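Local structure of Abbfa_003403 (Acinetobacter baumannii, 4ZXH) at residues L255-L260 and G357-E361; L260-V265 and F316-V320; L401-E406 and V418-N422; N274-T280 and I301-I307. The protein is a four-domain nonribosomal peptide synthetase whose condensation, adenylation, carrier and thioesterase domains probably assemble and release a peptide product using a carrier-bound phosphopantetheine arm. All coordinates share one frame; numbering follows the deposited sequence.

All four contacts belong to the condensation domain. Contacts 1 and 2 share Leu260 and helix 255-271, their centres about 10 Å apart. Contact 4 is nested in the chain loops closed by contacts 1 and 2, its centre about 13 Å from contact 1 and about 10 Å from contact 2; Tyr264 of contact 2 hydrogen-bonds Ile303 of contact 4. Contact 3 follows later in the chain, its centre about 13 Å from contact 1, and lies in the same sheet as strand 356-360 through backbone bonds such as Phe359 N to Leu405 O. Contact 1 touches the other three, whereas contacts 3 and 4 do not touch; the 4'-phosphopantetheine arm arrives at Phe359 and Leu401.

Contact 1. Residues L255-L260 and G357-E361; sequences LFGLVL and GMFWE. With PNS (4'-phosphopantetheine), chain B.
Phe256 and Trp360 carry much of this apolar contact, and their side chains run alongside in opposite senses. The nearest atoms are Phe256 CD1 and Trp360 CB, 3.3 Å apart, while the ring of Phe256 and the five-membered ring of Trp360 are inclined at 67°, an oblique pair. Over one face of the indole, near its rim, sits Phe256 CA. At the far end of the indole, Trp360 CH2 meets Leu255 CD2 at 3.6 Å, and Val259 CG2 approaches CZ3 obliquely. The pairing lays the start of helix 255-271 almost antiparallel to strand 356-360, an outer strand of a four-stranded mixed sheet in the condensation domain; the segment axes come within 10.0 Å. The thioether of Met358 makes the second group. Its chain is extended through all three torsions, CG anti to the backbone N (chi1 167°), which carries the methyl to the helix: CE packs 3.5 Å from Phe256 CE1 and 3.9 Å from Val259 CG1. SD, 3.9 Å from Leu260 CD1, makes an oblique Met-aromatic contact with the Phe256 ring. Phe359 points away from the helix and presents its ring edge to 4'-phosphopantetheine, with CE1 3.3 Å from S44; Ser1008, Arg346 and Asn351 hydrogen-bond elsewhere along that cofactor.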
loop_
_atom_site.group_PDB
_atom_site.type_symbol
_atom_site.label_atom_id
_atom_site.label_comp_id
_atom_site.label_asym_id
_atom_site.label_seq_id
_atom_site.Cartn_x
_atom_site.Cartn_y
_atom_site.Cartn_z
ATOM N N LEU A 255 24.774 -20.815 19.015
ATOM C CA LEU A 255 23.517 -21.441 18.633
ATOM C C LEU A 255 22.545 -20.406 18.057
ATOM O O LEU A 255 21.812 -20.685 17.099
ATOM C CB LEU A 255 22.896 -22.154 19.834
ATOM C CG LEU A 255 21.558 -22.847 19.596
ATOM C CD1 LEU A 255 21.650 -23.846 18.434
ATOM C CD2 LEU A 255 21.111 -23.527 20.877
ATOM N N PHE A 256 22.548 -19.209 18.643
ATOM C CA PHE A 256 21.721 -18.116 18.154
ATOM C C PHE A 256 22.067 -17.817 16.721
ATOM O O PHE A 256 21.183 -17.638 15.880
ATOM C CB PHE A 256 21.899 -16.854 18.989
ATOM C CG PHE A 256 21.318 -15.627 18.340
ATOM C CD1 PHE A 256 19.947 -15.494 18.184
ATOM C CD2 PHE A 256 22.133 -14.616 17.872
ATOM C CE1 PHE A 256 19.398 -14.387 17.572
ATOM C CE2 PHE A 256 21.585 -13.497 17.266
ATOM C CZ PHE A 256 20.213 -13.388 17.117
ATOM N N GLY A 257 23.367 -17.762 16.447
ATOM C CA GLY A 257 23.848 -17.485 15.108
ATOM C C GLY A 257 23.417 -18.558 14.130
ATOM O O GLY A 257 23.090 -18.272 12.983
ATOM N N LEU A 258 23.404 -19.804 14.584
ATOM C CA LEU A 258 23.076 -20.908 13.696
ATOM C C LEU A 258 21.631 -20.819 13.252
ATOM O O LEU A 258 21.319 -20.967 12.075
ATOM C CB LEU A 258 23.338 -22.243 14.388
ATOM C CG LEU A 258 23.219 -23.523 13.564
ATOM C CD1 LEU A 258 24.061 -23.431 12.315
ATOM C CD2 LEU A 258 23.652 -24.708 14.406
ATOM N N VAL A 259 20.742 -20.570 14.202
ATOM C CA VAL A 259 19.327 -20.566 13.905
ATOM C C VAL A 259 18.992 -19.341 13.074
ATOM O O VAL A 259 18.105 -19.374 12.221
ATOM C CB VAL A 259 18.494 -20.598 15.204
ATOM C CG1 VAL A 259 17.001 -20.431 14.915
ATOM C CG2 VAL A 259 18.768 -21.890 15.971
ATOM N N LEU A 260 19.709 -18.251 13.303
ATOM C CA LEU A 260 19.469 -17.050 12.505
ATOM C C LEU A 260 19.824 -17.352 11.053
ATOM O O LEU A 260 19.058 -17.031 10.145
ATOM C CB LEU A 260 20.274 -15.864 13.037
ATOM C CG LEU A 260 20.172 -14.575 12.223
ATOM C CD1 LEU A 260 18.741 -14.112 12.204
ATOM C CD2 LEU A 260 21.084 -13.492 12.770
ATOM N N GLY A 357 11.532 -10.458 12.157
ATOM C CA GLY A 357 12.331 -10.405 13.369
ATOM C C GLY A 357 12.700 -11.766 13.917
ATOM O O GLY A 357 12.066 -12.779 13.614
ATOM N N MET A 358 13.752 -11.788 14.719
ATOM C CA MET A 358 14.073 -12.966 15.477
ATOM C C MET A 358 14.589 -12.611 16.866
ATOM O O MET A 358 15.590 -11.897 16.993
ATOM C CB MET A 358 15.100 -13.811 14.756
ATOM C CG MET A 358 15.647 -14.863 15.690
ATOM S SD MET A 358 16.713 -16.039 14.911
ATOM C CE MET A 358 17.309 -16.865 16.370
ATOM N N PHE A 359 13.899 -13.112 17.896
ATOM C CA PHE A 359 14.273 -12.853 19.289
ATOM C C PHE A 359 14.823 -14.133 19.831
ATOM O O PHE A 359 14.243 -15.195 19.611
ATOM C CB PHE A 359 13.092 -12.423 20.199
ATOM C CG PHE A 359 12.221 -11.326 19.650
ATOM C CD1 PHE A 359 12.647 -10.497 18.630
ATOM C CD2 PHE A 359 10.959 -11.120 20.182
ATOM C CE1 PHE A 359 11.823 -9.494 18.131
ATOM C CE2 PHE A 359 10.125 -10.110 19.693
ATOM C CZ PHE A 359 10.564 -9.292 18.665
ATOM N N TRP A 360 15.914 -14.050 20.568
ATOM C CA TRP A 360 16.401 -15.228 21.262
ATOM C C TRP A 360 16.585 -14.874 22.716
ATOM O O TRP A 360 17.607 -14.303 23.090
ATOM C CB TRP A 360 17.712 -15.720 20.662
ATOM C CG TRP A 360 18.273 -16.903 21.353
ATOM C CD1 TRP A 360 18.907 -16.922 22.559
ATOM C CD2 TRP A 360 18.272 -18.247 20.880
ATOM N NE1 TRP A 360 19.291 -18.198 22.869
ATOM C CE2 TRP A 360 18.910 -19.034 21.850
ATOM C CE3 TRP A 360 17.797 -18.865 19.725
ATOM C CZ2 TRP A 360 19.080 -20.403 21.708
ATOM C CZ3 TRP A 360 17.963 -20.222 19.585
ATOM C CH2 TRP A 360 18.597 -20.978 20.568
ATOM N N GLU A 361 15.604 -15.194 23.545
ATOM C CA GLU A 361 15.694 -14.738 24.915
ATOM C C GLU A 361 15.797 -15.865 25.923
ATOM O O GLU A 361 14.957 -16.763 25.951
ATOM C CB GLU A 361 14.508 -13.852 25.257
ATOM C CG GLU A 361 14.759 -13.030 26.498
ATOM C CD GLU A 361 13.986 -11.734 26.499
ATOM O OE1 GLU A 361 13.122 -11.544 25.607
ATOM O OE2 GLU A 361 14.262 -10.899 27.388
HETATM O O23 PNS B . 9.131 6.675 11.233
HETATM P P24 PNS B . 9.834 7.323 12.397
HETATM O O25 PNS B . 10.980 8.256 12.112
HETATM O O27 PNS B . 10.402 6.097 13.279
HETATM C C28 PNS B . 9.528 5.071 13.739
HETATM C C29 PNS B . 10.321 4.096 14.590
HETATM C C30 PNS B . 10.933 4.932 15.716
HETATM C C31 PNS B . 11.414 3.452 13.736
HETATM C C32 PNS B . 9.386 2.994 15.111
HETATM O O33 PNS B . 8.581 2.559 14.004
HETATM C C34 PNS B . 10.180 1.855 15.721
HETATM O O35 PNS B . 10.909 2.014 16.700
HETATM N N36 PNS B . 10.068 0.650 15.179
HETATM C C37 PNS B . 10.789 -0.504 15.690
HETATM C C38 PNS B . 9.755 -1.548 16.107
HETATM C C39 PNS B . 10.273 -2.331 17.274
HETATM O O40 PNS B . 10.932 -1.787 18.148
HETATM N N41 PNS B . 9.950 -3.616 17.247
HETATM C C42 PNS B . 10.281 -4.637 18.211
HETATM C C43 PNS B . 9.932 -5.900 17.451
HETATM S S44 PNS B . 11.454 -6.541 16.740
#

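Contact 2. Residues L260-V265 and F316-V320; sequences LSGFYV and FTQQV
Ser261 stands between Thr317 and Val320, its OG 3.3 Å from Thr317 CA and 3.5 Å from Val320 CB. The hydroxyl lies beside its own backbone N (chi1 -69°) and is hydrogen-bonded to Gly257 O, one turn back in the same helix, so it meets the opposite helix by packing. Thr317 follows the same pattern: its CG2 touches Ser261 OG while its OG1 bonds Leu313 O. The small serine allows a close approach of the backbones, with the CA atoms of Ser261 and Thr317 5.4 Å apart.

Phe316 reaches across with its ring edge. Its CE2 is 3.7 Å from Ser261 O and its CZ 3.9 Å from Tyr264 CB, both partners lying near the ring plane, whereas Val265 CG2 comes in obliquely. Val320 divides its two methyls: CG1 meets Leu260 CD2 at 3.9 Å, and CG2 lies near Tyr264 CD2 as well as over one face of the Phe316 ring in its own helix.

Helices 255-271 and 313-329 cross here at 112°, their segment axes 9.6 Å apart, within the core of the condensation domain. Met445 of helix 428-447 touches both Ser261 and Thr317, and Met305 of strand 302-306 touches Tyr264, Phe316 and Val320. No hydrogen bond joins the two segments. With Ser261, Thr317 and also Tyr264 OH, which bonds Ile303 O, committed elsewhere, the buried polar groups are satisfied and the helices are held together by van der Waals and hydrophobic contact.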
loop_
_atom_site.group_PDB
_atom_site.type_symbol
_atom_site.label_atom_id
_atom_site.label_comp_id
_atom_site.label_asym_id
_atom_site.label_seq_id
_atom_site.Cartn_x
_atom_site.Cartn_y
_atom_site.Cartn_z
ATOM N N LEU A 260 19.709 -18.251 13.303
ATOM C CA LEU A 260 19.469 -17.050 12.505
ATOM C C LEU A 260 19.824 -17.352 11.053
ATOM O O LEU A 260 19.058 -17.031 10.145
ATOM C CB LEU A 260 20.274 -15.864 13.037
ATOM C CG LEU A 260 20.172 -14.575 12.223
ATOM C CD1 LEU A 260 18.741 -14.112 12.204
ATOM C CD2 LEU A 260 21.084 -13.492 12.770
ATOM N N SER A 261 20.971 -18.000 10.844
ATOM C CA SER A 261 21.377 -18.456 9.513
ATOM C C SER A 261 20.291 -19.294 8.849
ATOM O O SER A 261 19.946 -19.073 7.684
ATOM C CB SER A 261 22.666 -19.264 9.590
ATOM O OG SER A 261 23.743 -18.421 9.940
ATOM N N GLY A 262 19.754 -20.253 9.598
ATOM C CA GLY A 262 18.629 -21.043 9.140
ATOM C C GLY A 262 17.451 -20.180 8.710
ATOM O O GLY A 262 16.805 -20.474 7.709
ATOM N N PHE A 263 17.189 -19.102 9.447
ATOM C CA PHE A 263 16.039 -18.252 9.160
ATOM C C PHE A 263 16.197 -17.501 7.836
ATOM O O PHE A 263 15.272 -17.485 7.027
ATOM C CB PHE A 263 15.800 -17.266 10.304
ATOM C CG PHE A 263 14.392 -16.754 10.377
ATOM C CD1 PHE A 263 13.352 -17.472 9.801
ATOM C CD2 PHE A 263 14.098 -15.578 11.048
ATOM C CE1 PHE A 263 12.058 -17.020 9.865
ATOM C CE2 PHE A 263 12.789 -15.122 11.125
ATOM C CZ PHE A 263 11.770 -15.841 10.525
ATOM N N TYR A 264 17.358 -16.885 7.614
ATOM C CA TYR A 264 17.662 -16.267 6.319
ATOM C C TYR A 264 17.499 -17.268 5.167
ATOM O O TYR A 264 16.840 -16.980 4.169
ATOM C CB TYR A 264 19.090 -15.723 6.287
ATOM C CG TYR A 264 19.323 -14.422 7.011
ATOM C CD1 TYR A 264 18.806 -13.233 6.531
ATOM C CD2 TYR A 264 20.111 -14.381 8.148
ATOM C CE1 TYR A 264 19.040 -12.050 7.177
ATOM C CE2 TYR A 264 20.344 -13.201 8.807
ATOM C CZ TYR A 264 19.807 -12.041 8.323
ATOM O OH TYR A 264 20.051 -10.863 8.986
ATOM N N VAL A 265 18.113 -18.440 5.307
ATOM C CA VAL A 265 18.011 -19.467 4.277
ATOM C C VAL A 265 16.545 -19.742 3.973
ATOM O O VAL A 265 16.153 -19.781 2.815
ATOM C CB VAL A 265 18.727 -20.773 4.688
ATOM C CG1 VAL A 265 18.284 -21.927 3.809
ATOM C CG2 VAL A 265 20.225 -20.593 4.593
ATOM N N PHE A 316 28.290 -19.779 4.733
ATOM C CA PHE A 316 27.260 -18.770 4.962
ATOM C C PHE A 316 26.926 -18.562 6.446
ATOM O O PHE A 316 26.723 -17.431 6.887
ATOM C CB PHE A 316 25.990 -19.138 4.200
ATOM C CG PHE A 316 24.835 -18.239 4.499
ATOM C CD1 PHE A 316 24.781 -16.964 3.959
ATOM C CD2 PHE A 316 23.808 -18.659 5.330
ATOM C CE1 PHE A 316 23.731 -16.125 4.242
ATOM C CE2 PHE A 316 22.748 -17.821 5.613
ATOM C CZ PHE A 316 22.710 -16.549 5.070
ATOM N N THR A 317 26.846 -19.642 7.214
ATOM C CA THR A 317 26.632 -19.513 8.653
ATOM C C THR A 317 27.749 -18.677 9.283
ATOM O O THR A 317 27.486 -17.807 10.116
ATOM C CB THR A 317 26.574 -20.875 9.358
ATOM O OG1 THR A 317 25.530 -21.672 8.790
ATOM C CG2 THR A 317 26.289 -20.677 10.815
ATOM N N GLN A 318 28.991 -18.927 8.867
ATOM C CA GLN A 318 30.128 -18.139 9.348
ATOM C C GLN A 318 29.996 -16.668 8.920
ATOM O O GLN A 318 30.310 -15.751 9.686
ATOM C CB GLN A 318 31.453 -18.736 8.853
ATOM C CG GLN A 318 31.751 -20.131 9.426
ATOM C CD GLN A 318 33.116 -20.678 9.016
ATOM O OE1 GLN A 318 33.469 -20.699 7.833
ATOM N NE2 GLN A 318 33.881 -21.137 9.998
ATOM N N GLN A 319 29.510 -16.455 7.700
ATOM C CA GLN A 319 29.285 -15.115 7.156
ATOM C C GLN A 319 28.312 -14.324 8.043
ATOM O O GLN A 319 28.499 -13.127 8.286
ATOM C CB GLN A 319 28.773 -15.237 5.710
ATOM C CG GLN A 319 28.436 -13.948 4.971
ATOM C CD GLN A 319 28.250 -14.174 3.456
ATOM O OE1 GLN A 319 28.796 -15.138 2.883
ATOM N NE2 GLN A 319 27.467 -13.294 2.809
ATOM N N VAL A 320 27.290 -15.005 8.555
ATOM C CA VAL A 320 26.282 -14.345 9.375
ATOM C C VAL A 320 26.854 -14.045 10.751
ATOM O O VAL A 320 26.699 -12.942 11.274
ATOM C CB VAL A 320 24.999 -15.202 9.509
ATOM C CG1 VAL A 320 24.113 -14.684 10.621
ATOM C CG2 VAL A 320 24.240 -15.241 8.182
#

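Contact 3. Residues L401-E406 and V418-N422; sequences LDITLE and VLKYN
Lys420 and Glu406 form a salt bridge across the strands, NZ to OE2 2.8 Å. The ammonium meets the syn side of OE2, 32° out of the carboxylate plane, and also bonds the backbone oxygens of Gln396 and Gln397, so three acceptors grip one buried lysine. Both chains leave the backbone beside their own N (chi1 -65° in Lys420) and then run extended, which brings their ends together although they start two residues out of register. Beneath them the backbones pair through reciprocal bonds: Thr404 N to Lys420 O and Lys420 N to Thr404 O, each 2.8 Å, then the same exchange between Glu406 and Val418. A further bond, Asn422 N to Asp402 O at 3.0 Å, extends the pairing. This is the antiparallel hairpin of strands 403-411 and 414-422, the two central strands of a four-stranded sheet flanked by 356-360 and 229-235. On the face bearing Ile403, Leu405 and Leu419, Ile403 CG2 meets Leu419 CD1 at 3.6 Å, and helix 428-447 packs on this side. Thr404 and Lys420 face the other way, their CB atoms 4.1 Å apart. Asp402 OD2 hydrogen-bonds His213 and forms a salt bridge with Arg221, and Leu401 touches 4'-phosphopantetheine.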
loop_
_atom_site.group_PDB
_atom_site.type_symbol
_atom_site.label_atom_id
_atom_site.label_comp_id
_atom_site.label_asym_id
_atom_site.label_seq_id
_atom_site.Cartn_x
_atom_site.Cartn_y
_atom_site.Cartn_z
ATOM N N LEU A 401 5.562 -7.233 14.029
ATOM C CA LEU A 401 6.142 -7.287 12.695
ATOM C C LEU A 401 5.306 -8.150 11.771
ATOM O O LEU A 401 4.224 -8.581 12.143
ATOM C CB LEU A 401 7.566 -7.816 12.763
ATOM C CG LEU A 401 8.555 -6.983 13.582
ATOM C CD1 LEU A 401 9.901 -7.705 13.616
ATOM C CD2 LEU A 401 8.685 -5.566 12.998
ATOM N N ASP A 402 5.798 -8.385 10.557
ATOM C CA ASP A 402 5.106 -9.251 9.611
ATOM C C ASP A 402 5.241 -10.683 10.078
ATOM O O ASP A 402 4.277 -11.462 10.049
ATOM C CB ASP A 402 5.671 -9.104 8.198
ATOM C CG ASP A 402 5.191 -7.850 7.499
ATOM O OD1 ASP A 402 4.626 -6.965 8.174
ATOM O OD2 ASP A 402 5.374 -7.750 6.265
ATOM N N ILE A 403 6.457 -11.006 10.513
ATOM C CA ILE A 403 6.828 -12.315 11.037
ATOM C C ILE A 403 7.824 -12.112 12.171
ATOM O O ILE A 403 8.717 -11.262 12.066
ATOM C CB ILE A 403 7.498 -13.212 9.965
ATOM C CG1 ILE A 403 6.586 -13.453 8.781
ATOM C CG2 ILE A 403 7.819 -14.565 10.517
ATOM C CD1 ILE A 403 7.305 -14.158 7.644
ATOM N N THR A 404 7.687 -12.879 13.248
ATOM C CA THR A 404 8.729 -12.929 14.258
ATOM C C THR A 404 8.970 -14.367 14.725
ATOM O O THR A 404 8.049 -15.051 15.159
ATOM C CB THR A 404 8.398 -12.075 15.505
ATOM O OG1 THR A 404 8.213 -10.704 15.141
ATOM C CG2 THR A 404 9.528 -12.168 16.510
ATOM N N LEU A 405 10.218 -14.806 14.649
ATOM C CA LEU A 405 10.636 -16.080 15.217
ATOM C C LEU A 405 11.153 -15.891 16.649
ATOM O O LEU A 405 12.111 -15.150 16.876
ATOM C CB LEU A 405 11.718 -16.715 14.341
ATOM C CG LEU A 405 12.250 -18.069 14.771
ATOM C CD1 LEU A 405 11.107 -19.057 14.697
ATOM C CD2 LEU A 405 13.380 -18.482 13.857
ATOM N N GLU A 406 10.525 -16.556 17.615
ATOM C CA GLU A 406 10.970 -16.467 19.006
ATOM C C GLU A 406 11.505 -17.807 19.505
ATOM O O GLU A 406 10.788 -18.805 19.510
ATOM C CB GLU A 406 9.827 -15.991 19.903
ATOM C CG GLU A 406 9.205 -14.698 19.447
ATOM C CD GLU A 406 8.202 -14.138 20.442
ATOM O OE1 GLU A 406 7.812 -14.876 21.381
ATOM O OE2 GLU A 406 7.798 -12.956 20.272
ATOM N N VAL A 418 8.338 -20.137 18.952
ATOM C CA VAL A 418 7.055 -19.537 18.642
ATOM C C VAL A 418 7.185 -18.733 17.375
ATOM O O VAL A 418 7.960 -17.787 17.338
ATOM C CB VAL A 418 6.548 -18.594 19.755
ATOM C CG1 VAL A 418 5.070 -18.231 19.518
ATOM C CG2 VAL A 418 6.710 -19.228 21.102
ATOM N N LEU A 419 6.437 -19.103 16.339
ATOM C CA LEU A 419 6.356 -18.274 15.143
ATOM C C LEU A 419 5.172 -17.322 15.272
ATOM O O LEU A 419 4.016 -17.742 15.302
ATOM C CB LEU A 419 6.222 -19.113 13.865
ATOM C CG LEU A 419 6.264 -18.257 12.576
ATOM C CD1 LEU A 419 7.644 -17.702 12.287
ATOM C CD2 LEU A 419 5.766 -19.024 11.382
ATOM N N LYS A 420 5.469 -16.037 15.370
ATOM C CA LYS A 420 4.428 -15.016 15.390
ATOM C C LYS A 420 4.268 -14.460 14.005
ATOM O O LYS A 420 5.264 -14.184 13.330
ATOM C CB LYS A 420 4.779 -13.911 16.370
ATOM C CG LYS A 420 4.804 -14.430 17.799
ATOM C CD LYS A 420 4.808 -13.287 18.717
ATOM C CE LYS A 420 4.852 -13.715 20.128
ATOM N NZ LYS A 420 5.122 -12.489 20.927
ATOM N N TYR A 421 3.019 -14.306 13.575
ATOM C CA TYR A 421 2.719 -13.878 12.211
ATOM C C TYR A 421 1.515 -12.954 12.168
ATOM O O TYR A 421 0.550 -13.119 12.920
ATOM C CB TYR A 421 2.477 -15.088 11.309
ATOM C CG TYR A 421 1.271 -15.922 11.679
ATOM C CD1 TYR A 421 1.328 -16.863 12.707
ATOM C CD2 TYR A 421 0.074 -15.787 10.993
ATOM C CE1 TYR A 421 0.208 -17.637 13.050
ATOM C CE2 TYR A 421 -1.044 -16.560 11.321
ATOM C CZ TYR A 421 -0.976 -17.480 12.343
ATOM O OH TYR A 421 -2.097 -18.234 12.656
ATOM N N ASN A 422 1.587 -11.980 11.272
ATOM C CA ASN A 422 0.532 -10.996 11.070
ATOM C C ASN A 422 -0.649 -11.617 10.313
ATOM O O ASN A 422 -0.493 -12.014 9.155
ATOM C CB ASN A 422 1.138 -9.811 10.312
ATOM C CG ASN A 422 0.180 -8.662 10.118
ATOM O OD1 ASN A 422 -1.020 -8.844 9.879
ATOM N ND2 ASN A 422 0.719 -7.451 10.188
#

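Contact 4. Residues N274-T280 and I301-I307; sequences NNLVIAT and IAIHMDI
His304 turns its imidazole edge toward Asn275, whose ND2 makes a weak hydrogen bond to NE2, 3.0 Å long and bent to 133° at the hydrogen. The amide and ring planes are inclined at 55°, with Asn275 CG near the ring plane. Because ND1 is bonded to Ala205 O, both ring nitrogens are engaged, consistent with a proton on ND1. The ring gets there because CG stands opposite the backbone N (chi1 168°), which also brings its CD2 edge to Leu276 O, an oxygen lying near the ring plane. Val277 crosses His304 at about a right angle, setting CG2 3.7 Å from His304 CB, and sends CG1 to Ala302 CB at 3.9 Å. On the other side of the amide, Asn275 ND2 lies 3.5 Å from Asp306 CG; Asp306 is poorly ordered, and this approach is not a hydrogen bond.

Asn275, Val277, Ala302, His304 and Asp306 occupy one face of an antiparallel pair formed by strands 275-279 and 302-306 in the condensation domain. Hydrogen-bonded pairs Leu276 with Met305 and Ile278 with Ile303 exchange two backbone bonds each. Past the strand ends, Ile307 N to Asn274 O and Thr280 N to Ile301 O, both 2.7 Å, continue the register. Ala279 also pairs by its backbone with Ile356 and Met358, connecting this pair to strand 356-360.

On the face of Leu276, Ile278, Ile303 and Met305, Leu276 CD1 meets Ile307 CG1 at 3.7 Å. Ile278 and Met305 direct their ends away from the opposite strand, Ile278 to Tyr264 of helix 255-271 and Met305 to Gln323 of helix 313-329.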
loop_
_atom_site.group_PDB
_atom_site.type_symbol
_atom_site.label_atom_id
_atom_site.label_comp_id
_atom_site.label_asym_id
_atom_site.label_seq_id
_atom_site.Cartn_x
_atom_site.Cartn_y
_atom_site.Cartn_z
ATOM N N ASN A 274 17.756 -12.204 -2.723
ATOM C CA ASN A 274 19.107 -12.297 -2.185
ATOM C C ASN A 274 19.340 -11.279 -1.080
ATOM O O ASN A 274 20.193 -11.466 -0.218
ATOM C CB ASN A 274 20.138 -12.094 -3.298
ATOM C CG ASN A 274 19.992 -13.103 -4.415
ATOM O OD1 ASN A 274 19.697 -14.276 -4.169
ATOM N ND2 ASN A 274 20.172 -12.647 -5.657
ATOM N N ASN A 275 18.588 -10.187 -1.110
ATOM C CA ASN A 275 18.750 -9.147 -0.112
ATOM C C ASN A 275 17.623 -9.218 0.908
ATOM O O ASN A 275 16.464 -8.883 0.617
ATOM C CB ASN A 275 18.809 -7.774 -0.782
ATOM C CG ASN A 275 20.111 -7.551 -1.543
ATOM O OD1 ASN A 275 20.123 -7.460 -2.771
ATOM N ND2 ASN A 275 21.208 -7.442 -0.811
ATOM N N LEU A 276 17.969 -9.682 2.103
ATOM C CA LEU A 276 16.993 -9.865 3.168
ATOM C C LEU A 276 17.403 -9.109 4.417
ATOM O O LEU A 276 18.589 -9.086 4.765
ATOM C CB LEU A 276 16.842 -11.336 3.499
ATOM C CG LEU A 276 16.615 -12.260 2.318
ATOM C CD1 LEU A 276 17.063 -13.682 2.684
ATOM C CD2 LEU A 276 15.161 -12.229 1.948
ATOM N N VAL A 277 16.428 -8.497 5.096
ATOM C CA VAL A 277 16.694 -7.867 6.389
ATOM C C VAL A 277 15.939 -8.552 7.522
ATOM O O VAL A 277 14.749 -8.828 7.399
ATOM C CB VAL A 277 16.325 -6.382 6.379
ATOM C CG1 VAL A 277 16.623 -5.760 7.724
ATOM C CG2 VAL A 277 17.090 -5.663 5.299
ATOM N N ILE A 278 16.638 -8.827 8.622
ATOM C CA ILE A 278 16.017 -9.380 9.823
ATOM C C ILE A 278 16.373 -8.548 11.056
ATOM O O ILE A 278 17.552 -8.323 11.335
ATOM C CB ILE A 278 16.450 -10.832 10.070
ATOM C CG1 ILE A 278 15.971 -11.739 8.943
ATOM C CG2 ILE A 278 15.890 -11.343 11.384
ATOM C CD1 ILE A 278 16.186 -13.198 9.227
ATOM N N ALA A 279 15.358 -8.108 11.802
ATOM C CA ALA A 279 15.587 -7.329 13.022
ATOM C C ALA A 279 15.875 -8.258 14.193
ATOM O O ALA A 279 15.224 -9.289 14.313
ATOM C CB ALA A 279 14.382 -6.436 13.340
ATOM N N THR A 280 16.842 -7.888 15.038
ATOM C CA THR A 280 17.176 -8.642 16.258
ATOM C C THR A 280 17.422 -7.769 17.486
ATOM O O THR A 280 18.498 -7.215 17.644
ATOM C CB THR A 280 18.450 -9.485 16.108
ATOM O OG1 THR A 280 18.408 -10.235 14.892
ATOM C CG2 THR A 280 18.551 -10.445 17.285
ATOM N N ILE A 301 18.205 -4.053 16.355
ATOM C CA ILE A 301 19.136 -3.823 15.255
ATOM C C ILE A 301 18.685 -4.569 14.005
ATOM O O ILE A 301 18.139 -5.668 14.100
ATOM C CB ILE A 301 20.589 -4.241 15.586
ATOM C CG1 ILE A 301 20.663 -5.716 15.957
ATOM C CG2 ILE A 301 21.182 -3.354 16.659
ATOM C CD1 ILE A 301 22.078 -6.165 16.342
ATOM N N ALA A 302 18.914 -3.959 12.839
ATOM C CA ALA A 302 18.581 -4.579 11.557
ATOM C C ALA A 302 19.815 -5.172 10.849
ATOM O O ALA A 302 20.752 -4.452 10.487
ATOM C CB ALA A 302 17.890 -3.569 10.649
ATOM N N ILE A 303 19.805 -6.489 10.651
ATOM C CA ILE A 303 20.888 -7.153 9.938
ATOM C C ILE A 303 20.489 -7.412 8.493
ATOM O O ILE A 303 19.619 -8.244 8.215
ATOM C CB ILE A 303 21.271 -8.486 10.584
ATOM C CG1 ILE A 303 21.502 -8.327 12.087
ATOM C CG2 ILE A 303 22.483 -9.047 9.906
ATOM C CD1 ILE A 303 22.510 -7.285 12.414
ATOM N N HIS A 304 21.119 -6.693 7.574
ATOM C CA HIS A 304 20.849 -6.874 6.152
ATOM C C HIS A 304 21.931 -7.771 5.558
ATOM O O HIS A 304 23.104 -7.391 5.524
ATOM C CB HIS A 304 20.784 -5.511 5.453
ATOM C CG HIS A 304 20.795 -5.581 3.958
ATOM N ND1 HIS A 304 21.339 -4.583 3.177
ATOM C CD2 HIS A 304 20.331 -6.520 3.099
ATOM C CE1 HIS A 304 21.216 -4.908 1.902
ATOM N NE2 HIS A 304 20.609 -6.079 1.826
ATOM N N MET A 305 21.531 -8.970 5.126
ATOM C CA MET A 305 22.439 -9.956 4.526
ATOM C C MET A 305 22.277 -9.985 3.017
ATOM O O MET A 305 21.162 -9.991 2.507
ATOM C CB MET A 305 22.175 -11.374 5.062
ATOM C CG MET A 305 22.508 -11.637 6.535
ATOM S SD MET A 305 24.257 -11.674 6.908
ATOM C CE MET A 305 24.844 -12.723 5.574
ATOM N N ASP A 306 23.386 -10.028 2.296
ATOM C CA ASP A 306 23.305 -10.324 0.879
ATOM C C ASP A 306 23.603 -11.802 0.715
ATOM O O ASP A 306 24.757 -12.209 0.801
ATOM C CB ASP A 306 24.276 -9.464 0.073
ATOM C CG ASP A 306 23.985 -9.495 -1.418
ATOM O OD1 ASP A 306 23.208 -10.368 -1.858
ATOM O OD2 ASP A 306 24.521 -8.639 -2.151
ATOM N N ILE A 307 22.558 -12.605 0.523
ATOM C CA ILE A 307 22.720 -14.042 0.296
ATOM C C ILE A 307 23.449 -14.327 -0.996
ATOM O O ILE A 307 23.079 -13.807 -2.050
ATOM C CB ILE A 307 21.384 -14.794 0.213
ATOM C CG1 ILE A 307 20.469 -14.413 1.368
ATOM C CG2 ILE A 307 21.629 -16.302 0.191
ATOM C CD1 ILE A 307 21.031 -14.757 2.676
#